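Local coordinates for protein HP0721 (Helicobacter pylori, PDB 2XRH), which is a secreted protein of unknown function that holds a nicotinic acid molecule in a pocket of its helical DUF1104 domain, at residues D30-D33 with Y34-L38; K9-S12 with K13-D16; A71-E74 with A75-A79. All coordinates share one frame; numbering follows the deposited sequence. Where two conformers were deposited one is given.

Contact 1 of 3, residues D30-D33 with Y34-L38. With NIO (nicotinic acid), chain B.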
ATOM      1  N   ASP A  30      -4.983  11.218  15.746  1.00 13.62           N
ATOM      2  CA  ASP A  30      -3.950  11.092  16.790  1.00 12.98           C
ATOM      3  C   ASP A  30      -2.598  10.708  16.228  1.00 12.31           C
ATOM      4  O   ASP A  30      -1.641  10.614  17.010  1.00 12.57           O
ATOM      5  CB  ASP A  30      -4.350  10.048  17.831  1.00 12.56           C
ATOM      6  CG  ASP A  30      -5.623  10.405  18.565  1.00 16.83           C
ATOM      7  OD1 ASP A  30      -5.790  11.595  18.934  1.00 20.61           O
ATOM      8  OD2 ASP A  30      -6.453   9.488  18.805  1.00 19.28           O
ATOM      9  N   ILE A  31      -2.479  10.620  14.907  1.00 12.39           N
ATOM     10  CA  ILE A  31      -1.280  10.056  14.302  1.00 11.18           C
ATOM     11  C   ILE A  31      -0.064  10.952  14.395  1.00 11.48           C
ATOM     12  O   ILE A  31       1.038  10.445  14.560  1.00 12.06           O
ATOM     13  CB  ILE A  31      -1.492   9.489  12.843  1.00 11.72           C
ATOM     14  CG1 ILE A  31      -0.578   8.266  12.600  1.00 13.37           C
ATOM     15  CG2 ILE A  31      -1.372  10.559  11.748  1.00 13.47           C
ATOM     16  CD1 ILE A  31      -1.007   6.991  13.464  1.00 14.94           C
ATOM     17  N   VAL A  32      -0.241  12.270  14.296  1.00 12.94           N
ATOM     18  CA  VAL A  32       0.904  13.168  14.426  1.00 13.41           C
ATOM     19  C   VAL A  32       1.489  13.078  15.849  1.00 13.63           C
ATOM     20  O   VAL A  32       2.694  12.955  16.026  1.00 13.53           O
ATOM     21  CB  VAL A  32       0.538  14.638  14.039  1.00 13.85           C
ATOM     22  CG1 VAL A  32       1.627  15.618  14.450  1.00 14.95           C
ATOM     23  CG2 VAL A  32       0.305  14.714  12.530  1.00 15.46           C
ATOM     24  N   ASP A  33       0.643  13.112  16.857  1.00 14.34           N
ATOM     25  CA  ASP A  33       1.091  12.986  18.220  1.00 16.12           C
ATOM     26  C   ASP A  33       1.738  11.630  18.478  1.00 14.79           C
ATOM     27  O   ASP A  33       2.758  11.541  19.137  1.00 14.07           O
ATOM     28  CB  ASP A  33      -0.068  13.180  19.192  1.00 17.63           C
ATOM     29  CG  ASP A  33      -0.501  14.648  19.330  1.00 22.91           C
ATOM     30  OD1 ASP A  33       0.192  15.562  18.838  1.00 27.77           O
ATOM     31  OD2 ASP A  33      -1.566  14.871  19.926  1.00 29.13           O
ATOM     32  N   TYR A  34       1.167  10.573  17.917  1.00 12.94           N
ATOM     33  CA  TYR A  34       1.755   9.246  18.070  1.00 12.27           C
ATOM     34  C   TYR A  34       3.145   9.187  17.462  1.00 12.27           C
ATOM     35  O   TYR A  34       4.080   8.673  18.075  1.00 12.64           O
ATOM     36  CB  TYR A  34       0.846   8.237  17.390  1.00 12.36           C
ATOM     37  CG  TYR A  34       1.303   6.781  17.440  1.00 11.40           C
ATOM     38  CD1 TYR A  34       1.338   6.061  18.603  1.00 11.49           C
ATOM     39  CD2 TYR A  34       1.618   6.120  16.249  1.00 12.06           C
ATOM     40  CE1 TYR A  34       1.739   4.709  18.612  1.00 11.08           C
ATOM     41  CE2 TYR A  34       1.991   4.801  16.242  1.00 11.42           C
ATOM     42  CZ  TYR A  34       2.061   4.091  17.406  1.00 11.18           C
ATOM     43  OH  TYR A  34       2.438   2.765  17.390  1.00 11.71           O
ATOM     44  N   THR A  35       3.285   9.687  16.260  1.00 12.98           N
ATOM     45  CA  THR A  35       4.544   9.665  15.528  1.00 12.87           C
ATOM     46  C   THR A  35       5.594  10.509  16.240  1.00 13.69           C
ATOM     47  O   THR A  35       6.724  10.072  16.403  1.00 14.39           O
ATOM     48  CB  THR A  35       4.322  10.178  14.106  1.00 13.11           C
ATOM     49  OG1 THR A  35       3.338   9.366  13.447  1.00 15.66           O
ATOM     50  CG2 THR A  35       5.586  10.201  13.286  1.00 16.60           C
ATOM     51  N   LYS A  36       5.202  11.695  16.715  1.00 15.29           N
ATOM     52  CA  LYS A  36       6.097  12.508  17.534  1.00 15.75           C
ATOM     53  C   LYS A  36       6.554  11.749  18.785  1.00 14.76           C
ATOM     54  O   LYS A  36       7.732  11.818  19.137  1.00 15.82           O
ATOM     55  CB  LYS A  36       5.450  13.853  17.891  1.00 15.70           C
ATOM     56  CG  LYS A  36       5.264  14.781  16.691  1.00 19.25           C
ATOM     57  CD  LYS A  36       4.526  16.065  17.058  1.00 23.98           C
ATOM     58  CE  LYS A  36       4.559  17.032  15.885  1.00 26.16           C
ATOM     59  NZ  LYS A  36       3.840  18.336  16.196  1.00 31.15           N
ATOM     60  N   GLU A  37       5.666  11.039  19.453  1.00 14.39           N
ATOM     61  CA  GLU A  37       6.029  10.289  20.642  1.00 14.10           C
ATOM     62  C   GLU A  37       7.011   9.155  20.309  1.00 14.99           C
ATOM     63  O   GLU A  37       8.005   8.978  20.986  1.00 15.57           O
ATOM     64  CB  GLU A  37       4.839   9.761  21.404  1.00 14.92           C
ATOM     65  CG  GLU A  37       5.213   9.160  22.766  1.00 14.57           C
ATOM     66  CD  GLU A  37       5.612  10.217  23.815  1.00 19.76           C
ATOM     67  OE1 GLU A  37       5.177  11.386  23.687  1.00 22.75           O
ATOM     68  OE2 GLU A  37       6.361   9.880  24.744  1.00 22.00           O
ATOM     69  N   LEU A  38       6.761   8.443  19.227  1.00 14.35           N
ATOM     70  CA  LEU A  38       7.640   7.343  18.805  1.00 14.75           C
ATOM     71  C   LEU A  38       9.013   7.872  18.493  1.00 15.17           C
ATOM     72  O   LEU A  38       9.978   7.287  18.933  1.00 15.16           O
ATOM     73  CB  LEU A  38       7.050   6.644  17.581  1.00 14.39           C
ATOM     74  CG  LEU A  38       5.837   5.733  17.716  1.00 14.91           C
ATOM     75  CD1 LEU A  38       5.508   5.168  16.315  1.00 16.25           C
ATOM     76  CD2 LEU A  38       6.051   4.624  18.745  1.00 16.12           C
TER
HETATM   77  N   NIO B 200       2.980   6.536  12.051  1.00 22.98           N
HETATM   78  C1  NIO B 200       1.969   5.643  12.020  1.00 22.77           C
HETATM   79  C2  NIO B 200       1.607   5.022  10.811  1.00 24.01           C
HETATM   80  C3  NIO B 200       2.247   5.336   9.647  1.00 23.03           C
HETATM   81  C4  NIO B 200       3.282   6.256   9.722  1.00 24.72           C
HETATM   82  C5  NIO B 200       3.627   6.847  10.935  1.00 23.73           C
HETATM   83  C6  NIO B 200       0.434   4.109  10.754  1.00 29.14           C
HETATM   84  O1  NIO B 200      -0.209   4.072   9.666  1.00 30.85           O
HETATM   85  O2  NIO B 200       0.089   3.491  11.769  1.00 28.67           O
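With chi1 at -58°, Thr-35 sets OG1 beside its own backbone N and turns it back toward Ile-31, while Tyr-34, with CG anti to the backbone N (chi1 180°), swings its ring to the flank of the Ile-31 side chain. This is the first turn of helix 31-44, with Tyr-34 N donating to Asp-30 O (3.0 Å) in the i to i+4 pattern. Ile-31 O is gripped twice: Thr-35 N and Thr-35 OG1 (2.8 Å) reach it from opposite faces of its carbonyl plane. The Ile-31 methyl CD1 lies obliquely to the Tyr-34 ring, 3.9 Å from CD2. The extended Lys-36 chain runs alongside Val-32, its CE against CG1 at 3.6 Å. Leu-38 CG sits over the centre of one Tyr-34 face, Phe-11 meets the same ring edge-to-face, and the phenol OH is hydrogen-bonded to Leu-19 O; packing and polar contacts together fix the ring. Ile-31 and Thr-35 also line the nicotinic acid pocket: Ile-31 CD1 is 3.6 Å from C1 of the ligand. Thr-35 OG1 lies 3.2 Å from atom N of the nicotinic acid ring.

Contact 2 of 3, residues K9-S12 with K13-D16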
ATOM      1  N   LYS A   9      -4.244  14.297  27.444  1.00 39.81           N
ATOM      2  CA  LYS A   9      -4.661  13.489  26.294  1.00 39.26           C
ATOM      3  C   LYS A   9      -3.473  13.378  25.354  1.00 37.36           C
ATOM      4  O   LYS A   9      -3.341  14.131  24.380  1.00 38.43           O
ATOM      5  CB  LYS A   9      -5.877  14.068  25.554  1.00 40.03           C
ATOM      6  CG  LYS A   9      -6.346  13.206  24.354  1.00 41.27           C
ATOM      7  CD  LYS A   9      -7.379  13.949  23.509  1.00 43.46           C
ATOM      8  CE  LYS A   9      -7.703  13.211  22.207  1.00 44.86           C
ATOM      9  NZ  LYS A   9      -8.271  11.858  22.443  1.00 46.03           N
ATOM     10  N   ASP A  10      -2.591  12.444  25.664  1.00 35.17           N
ATOM     11  CA  ASP A  10      -1.435  12.199  24.820  1.00 33.74           C
ATOM     12  C   ASP A  10      -0.859  10.805  25.105  1.00 31.04           C
ATOM     13  O   ASP A  10      -1.463   9.997  25.825  1.00 31.99           O
ATOM     14  CB  ASP A  10      -0.387  13.328  24.993  1.00 34.48           C
ATOM     15  CG  ASP A  10       0.204  13.404  26.418  1.00 35.53           C
ATOM     16  OD1 ASP A  10       0.326  12.369  27.126  1.00 32.62           O
ATOM     17  OD2 ASP A  10       0.555  14.537  26.834  1.00 41.60           O
ATOM     18  N   PHE A  11       0.305  10.539  24.523  1.00 27.38           N
ATOM     19  CA  PHE A  11       1.000   9.272  24.630  1.00 23.79           C
ATOM     20  C   PHE A  11       2.240   9.425  25.492  1.00 22.98           C
ATOM     21  O   PHE A  11       3.062   8.526  25.554  1.00 20.69           O
ATOM     22  CB  PHE A  11       1.423   8.855  23.239  1.00 22.74           C
ATOM     23  CG  PHE A  11       0.283   8.660  22.292  1.00 18.48           C
ATOM     24  CD1 PHE A  11      -0.501   7.515  22.348  1.00 19.08           C
ATOM     25  CD2 PHE A  11       0.018   9.615  21.311  1.00 16.78           C
ATOM     26  CE1 PHE A  11      -1.527   7.319  21.402  1.00 18.03           C
ATOM     27  CE2 PHE A  11      -1.007   9.452  20.416  1.00 17.09           C
ATOM     28  CZ  PHE A  11      -1.785   8.319  20.468  1.00 15.95           C
ATOM     29  N   SER A  12       2.369  10.547  26.196  1.00 23.23           N
ATOM     30  CA  SER A  12       3.575  10.748  27.021  1.00 24.39           C
ATOM     31  C   SER A  12       3.673   9.777  28.230  1.00 24.52           C
ATOM     32  O   SER A  12       4.767   9.531  28.740  1.00 25.54           O
ATOM     33  CB  SER A  12       3.650  12.207  27.493  1.00 24.92           C
ATOM     34  OG  SER A  12       2.500  12.519  28.243  1.00 29.05           O
ATOM     35  N   LYS A  13       2.553   9.238  28.693  1.00 24.69           N
ATOM     36  CA  LYS A  13       2.560   8.303  29.830  1.00 26.39           C
ATOM     37  C   LYS A  13       2.439   6.833  29.425  1.00 25.11           C
ATOM     38  O   LYS A  13       2.429   5.938  30.270  1.00 25.33           O
ATOM     39  CB  LYS A  13       1.447   8.674  30.820  1.00 27.91           C
ATOM     40  CG  LYS A  13       1.614  10.043  31.490  1.00 32.05           C
ATOM     41  CD  LYS A  13       2.885  10.110  32.378  1.00 36.63           C
ATOM     42  CE  LYS A  13       3.046  11.481  33.081  1.00 40.22           C
ATOM     43  NZ  LYS A  13       2.362  11.512  34.429  1.00 43.89           N
ATOM     44  N   THR A  14       2.335   6.576  28.122  1.00 22.79           N
ATOM     45  CA  THR A  14       2.153   5.215  27.617  1.00 21.49           C
ATOM     46  C   THR A  14       3.506   4.525  27.556  1.00 19.60           C
ATOM     47  O   THR A  14       4.476   5.122  27.101  1.00 19.70           O
ATOM     48  CB  THR A  14       1.493   5.271  26.203  1.00 20.63           C
ATOM     49  OG1 THR A  14       0.281   6.033  26.311  1.00 22.09           O
ATOM     50  CG2 THR A  14       1.166   3.864  25.612  1.00 21.15           C
ATOM     51  N   SER A  15       3.558   3.256  27.954  1.00 18.82           N
ATOM     52  CA  SER A  15       4.785   2.485  27.876  1.00 18.66           C
ATOM     53  C   SER A  15       5.200   2.238  26.436  1.00 18.30           C
ATOM     54  O   SER A  15       4.352   2.281  25.534  1.00 17.68           O
ATOM     55  CB  SER A  15       4.617   1.151  28.593  1.00 18.86           C
ATOM     56  OG  SER A  15       3.732   0.303  27.907  1.00 19.39           O
ATOM     57  N   ASP A  16       6.494   2.024  26.205  1.00 17.24           N
ATOM     58  CA  ASP A  16       6.998   1.667  24.874  1.00 18.78           C
ATOM     59  C   ASP A  16       6.218   0.464  24.321  1.00 17.91           C
ATOM     60  O   ASP A  16       5.852   0.423  23.135  1.00 16.63           O
ATOM     61  CB  ASP A  16       8.494   1.312  24.911  1.00 19.64           C
ATOM     62  CG  ASP A  16       9.405   2.478  25.233  1.00 20.48           C
ATOM     63  OD1 ASP A  16       9.013   3.661  25.220  1.00 23.01           O
ATOM     64  OD2 ASP A  16      10.573   2.176  25.486  1.00 23.31           O
TER
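Thr-14 N donates to Phe-11 O at 3.3 Å, a long, weak bond that closes the turn from Phe-11 to Thr-14. The Thr-14 side chain folds back over the same stretch: with chi1 near -55°, OG1 stands beside the threonine's own backbone N and comes within 3.7 Å of Phe-11 CA. It also lies near the plane of the Phe-11 ring, at the ring edge, 4.3 Å from CD1. At the bend, Lys-13 CG passes 4.2 Å from Ser-12 OG, and the lysine chain then leads away from the turn.

Behind this first shell, Asp-10 holds the entry to the bend. Its OD1 accepts from Ser-12 N at 2.9 Å, forming an Asx turn; the N-H arrives from well above the carboxylate plane, 59° out of it. Ser-12 OG is modelled implausibly close to the same oxygen, so a bond from the hydroxyl is doubtful.

Farther out, Phe-11 packs on Met-22, Leu-19 and the side of helix 31-44, where it touches Asp-33 and Glu-37. Arg-41 binds Thr-14 O and forms a salt bridge with Asp-16. Ser-15 OG caps Asp-18 N at the start of helix 16-21. The arrangement is an Asx turn running into a type I beta turn, followed by a serine N-cap: a compact surface lead-in to a helix.

Contact 3 of 3, residues A71-E74 with A75-A79. With NIO (nicotinic acid), chain B.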
ATOM      1  N   ALA A  71     -10.086  -1.854   1.362  1.00  8.99           N
ATOM      2  CA  ALA A  71     -10.805  -0.606   1.314  1.00  8.51           C
ATOM      3  C   ALA A  71     -10.652   0.183   2.619  1.00  7.77           C
ATOM      4  O   ALA A  71     -10.376   1.382   2.614  1.00 10.10           O
ATOM      5  CB  ALA A  71     -12.267  -0.822   1.008  1.00 10.05           C
ATOM      6  N   ASP A  72     -10.845  -0.501   3.728  1.00  7.70           N
ATOM      7  CA  ASP A  72     -10.773   0.162   5.019  1.00  8.66           C
ATOM      8  C   ASP A  72      -9.311   0.554   5.311  1.00  8.85           C
ATOM      9  O   ASP A  72      -9.063   1.616   5.870  1.00 10.17           O
ATOM     10  CB  ASP A  72     -11.297  -0.744   6.121  1.00  8.72           C
ATOM     11  CG  ASP A  72     -12.786  -0.908   6.104  1.00 10.05           C
ATOM     12  OD1 ASP A  72     -13.502  -0.012   5.626  1.00 11.96           O
ATOM     13  OD2 ASP A  72     -13.231  -1.964   6.581  1.00 14.09           O
ATOM     14  N   PHE A  73      -8.350  -0.304   4.959  1.00  8.90           N
ATOM     15  CA  PHE A  73      -6.946   0.010   5.222  1.00  8.04           C
ATOM     16  C   PHE A  73      -6.470   1.210   4.410  1.00  9.24           C
ATOM     17  O   PHE A  73      -5.811   2.122   4.941  1.00 10.52           O
ATOM     18  CB  PHE A  73      -6.065  -1.192   4.945  1.00  9.30           C
ATOM     19  CG  PHE A  73      -4.622  -0.938   5.194  1.00  8.76           C
ATOM     20  CD1 PHE A  73      -4.113  -0.888   6.461  1.00 10.90           C
ATOM     21  CD2 PHE A  73      -3.725  -0.936   4.149  1.00 15.90           C
ATOM     22  CE1 PHE A  73      -2.751  -0.689   6.698  1.00 12.93           C
ATOM     23  CE2 PHE A  73      -2.354  -0.740   4.401  1.00 16.63           C
ATOM     24  CZ  PHE A  73      -1.893  -0.615   5.670  1.00 12.41           C
ATOM     25  N   GLU A  74      -6.828   1.242   3.143  0.50  9.13           N
ATOM     26  CA  GLU A  74      -6.461   2.355   2.294  0.50  9.73           C
ATOM     27  C   GLU A  74      -7.078   3.667   2.779  0.50  9.59           C
ATOM     28  O   GLU A  74      -6.429   4.729   2.784  0.50 10.42           O
ATOM     29  CB  GLU A  74      -6.876   2.102   0.858  0.50 10.75           C
ATOM     30  CG  GLU A  74      -6.358   3.133  -0.088  0.50 12.47           C
ATOM     31  CD  GLU A  74      -6.811   2.854  -1.468  0.50 12.63           C
ATOM     32  OE1 GLU A  74      -7.985   3.153  -1.742  0.50 14.99           O
ATOM     33  OE2 GLU A  74      -6.009   2.301  -2.255  0.50 15.48           O
ATOM     34  N   ALA A  75      -8.329   3.605   3.212  1.00  9.54           N
ATOM     35  CA  ALA A  75      -8.998   4.815   3.737  1.00 10.41           C
ATOM     36  C   ALA A  75      -8.212   5.344   4.913  1.00 10.77           C
ATOM     37  O   ALA A  75      -7.983   6.549   5.008  1.00 11.49           O
ATOM     38  CB  ALA A  75     -10.465   4.529   4.166  1.00 12.15           C
ATOM     39  N   ARG A  76      -7.818   4.455   5.820  1.00 10.66           N
ATOM     40  CA  ARG A  76      -6.999   4.901   6.950  1.00 10.96           C
ATOM     41  C   ARG A  76      -5.643   5.457   6.511  1.00 10.66           C
ATOM     42  O   ARG A  76      -5.215   6.520   7.008  1.00 10.55           O
ATOM     43  CB  ARG A  76      -6.824   3.767   7.954  1.00 12.67           C
ATOM     44  CG  ARG A  76      -6.104   4.221   9.157  1.00 13.93           C
ATOM     45  CD  ARG A  76      -5.724   3.116  10.079  1.00 19.87           C
ATOM     46  NE  ARG A  76      -4.882   3.571  11.191  1.00 15.70           N
ATOM     47  CZ  ARG A  76      -3.550   3.573  11.229  1.00 16.98           C
ATOM     48  NH1 ARG A  76      -2.754   3.160  10.242  1.00 19.89           N
ATOM     49  NH2 ARG A  76      -2.968   3.955  12.333  1.00 17.10           N
ATOM     50  N   GLN A  77      -4.970   4.769   5.600  1.00 10.85           N
ATOM     51  CA  GLN A  77      -3.623   5.155   5.223  1.00 10.91           C
ATOM     52  C   GLN A  77      -3.632   6.492   4.519  1.00 11.77           C
ATOM     53  O   GLN A  77      -2.718   7.319   4.707  1.00 12.82           O
ATOM     54  CB  GLN A  77      -2.936   4.066   4.377  1.00 12.34           C
ATOM     55  CG  GLN A  77      -2.524   2.787   5.075  1.00 14.56           C
ATOM     56  CD  GLN A  77      -1.772   3.037   6.368  1.00 14.53           C
ATOM     57  OE1 GLN A  77      -2.357   2.936   7.397  1.00 18.76           O
ATOM     58  NE2 GLN A  77      -0.501   3.394   6.283  1.00 22.91           N
ATOM     59  N   LYS A  78      -4.660   6.727   3.707  1.00 11.35           N
ATOM     60  CA  LYS A  78      -4.785   8.033   3.028  1.00 12.41           C
ATOM     61  C   LYS A  78      -4.969   9.155   4.058  1.00 12.74           C
ATOM     62  O   LYS A  78      -4.380  10.239   3.964  1.00 12.43           O
ATOM     63  CB  LYS A  78      -5.898   8.009   2.012  1.00 13.97           C
ATOM     64  CG  LYS A  78      -5.599   7.146   0.794  1.00 18.59           C
ATOM     65  CD  LYS A  78      -6.603   7.443  -0.330  1.00 25.02           C
ATOM     66  CE  LYS A  78      -6.253   6.689  -1.586  1.00 29.80           C
ATOM     67  NZ  LYS A  78      -7.448   6.211  -2.384  1.00 34.84           N
ATOM     68  N   ALA A  79      -5.783   8.899   5.057  1.00 10.75           N
ATOM     69  CA  ALA A  79      -6.048   9.880   6.090  1.00 10.58           C
ATOM     70  C   ALA A  79      -4.774  10.123   6.927  1.00 10.27           C
ATOM     71  O   ALA A  79      -4.491  11.247   7.356  1.00 10.89           O
ATOM     72  CB  ALA A  79      -7.260   9.485   6.977  1.00 11.26           C
TER
HETATM   73  N   NIO B 200       2.980   6.536  12.051  1.00 22.98           N
HETATM   74  C1  NIO B 200       1.969   5.643  12.020  1.00 22.77           C
HETATM   75  C2  NIO B 200       1.607   5.022  10.811  1.00 24.01           C
HETATM   76  C3  NIO B 200       2.247   5.336   9.647  1.00 23.03           C
HETATM   77  C4  NIO B 200       3.282   6.256   9.722  1.00 24.72           C
HETATM   78  C5  NIO B 200       3.627   6.847  10.935  1.00 23.73           C
HETATM   79  C6  NIO B 200       0.434   4.109  10.754  1.00 29.14           C
HETATM   80  O1  NIO B 200      -0.209   4.072   9.666  1.00 30.85           O
HETATM   81  O2  NIO B 200       0.089   3.491  11.769  1.00 28.67           O
HETATM   82  O   HOH W   1      -9.184   4.997  -0.216  1.00 29.71           O
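Gln-77 lays its side chain over Phe-73, one turn earlier in the helix, and carries its amide on to nicotinic acid. Gln-77 CB lies 3.5 Å from Phe-73 O, the carbonyl that accepts the backbone N-H of Gln-77. CG, beside the backbone N (chi1 -71°), sits over one face of the Phe-73 ring, offset toward the rim: a CH-pi contact 3.7 Å from the ring centroid. A bend at chi2 lays the amide almost parallel to the ring, the planes 8° apart, with CD near CZ and OE1 near CE1. At the tip, OE1 takes a weak bond from Arg-76 NH1, and NE2 gives a long, weak one to the ligand's O1 while also binding Asp-95 O.

The pair belongs to helix 70-86, which contributes Arg-76 and Gln-77 to the nicotinic acid pocket. The extended Arg-76 chain brings its guanidinium edge-on to the carboxylate: NH1 bonds O1 at 2.8 Å, NH2 bonds O2 at 3.1 Å, and a weak NH1 to O2 bond adds to them. NH2 also binds Val-26 O, which further fixes the group's rotation.

In the Glu-74 conformer given here, one of two, Glu-74 and Lys-78 form a salt bridge whose hydrogen bond, Lys-78 NZ to Glu-74 OE1 at 3.2 Å, is weak. A water bridges OE1 and NZ, and OE2 pairs with Arg-99 NE of the second subunit.

How the contacts relate
Along the chain, contact 2 comes first, in the loop before helix 16-21; contact 1 follows at the start of helix 31-44, and contact 3 lies in helix 70-86. Centres of contacts 1 and 2 are about 10 Å apart, and they touch, with Phe-11 CE2 3.5 Å from Tyr-34 N. Contacts 1 and 3 have centres about 18 Å apart but share the nicotinic acid, contact 1 near its ring and contact 3 at its carboxylate; Ile-31 also packs on Arg-76. Contacts 2 and 3, on opposite sides of the chain's centre with centres about 24 Å apart, do not touch. The pocket therefore draws on both helices, distant in sequence, and on residues outside them, while contact 3 also meets the second subunit.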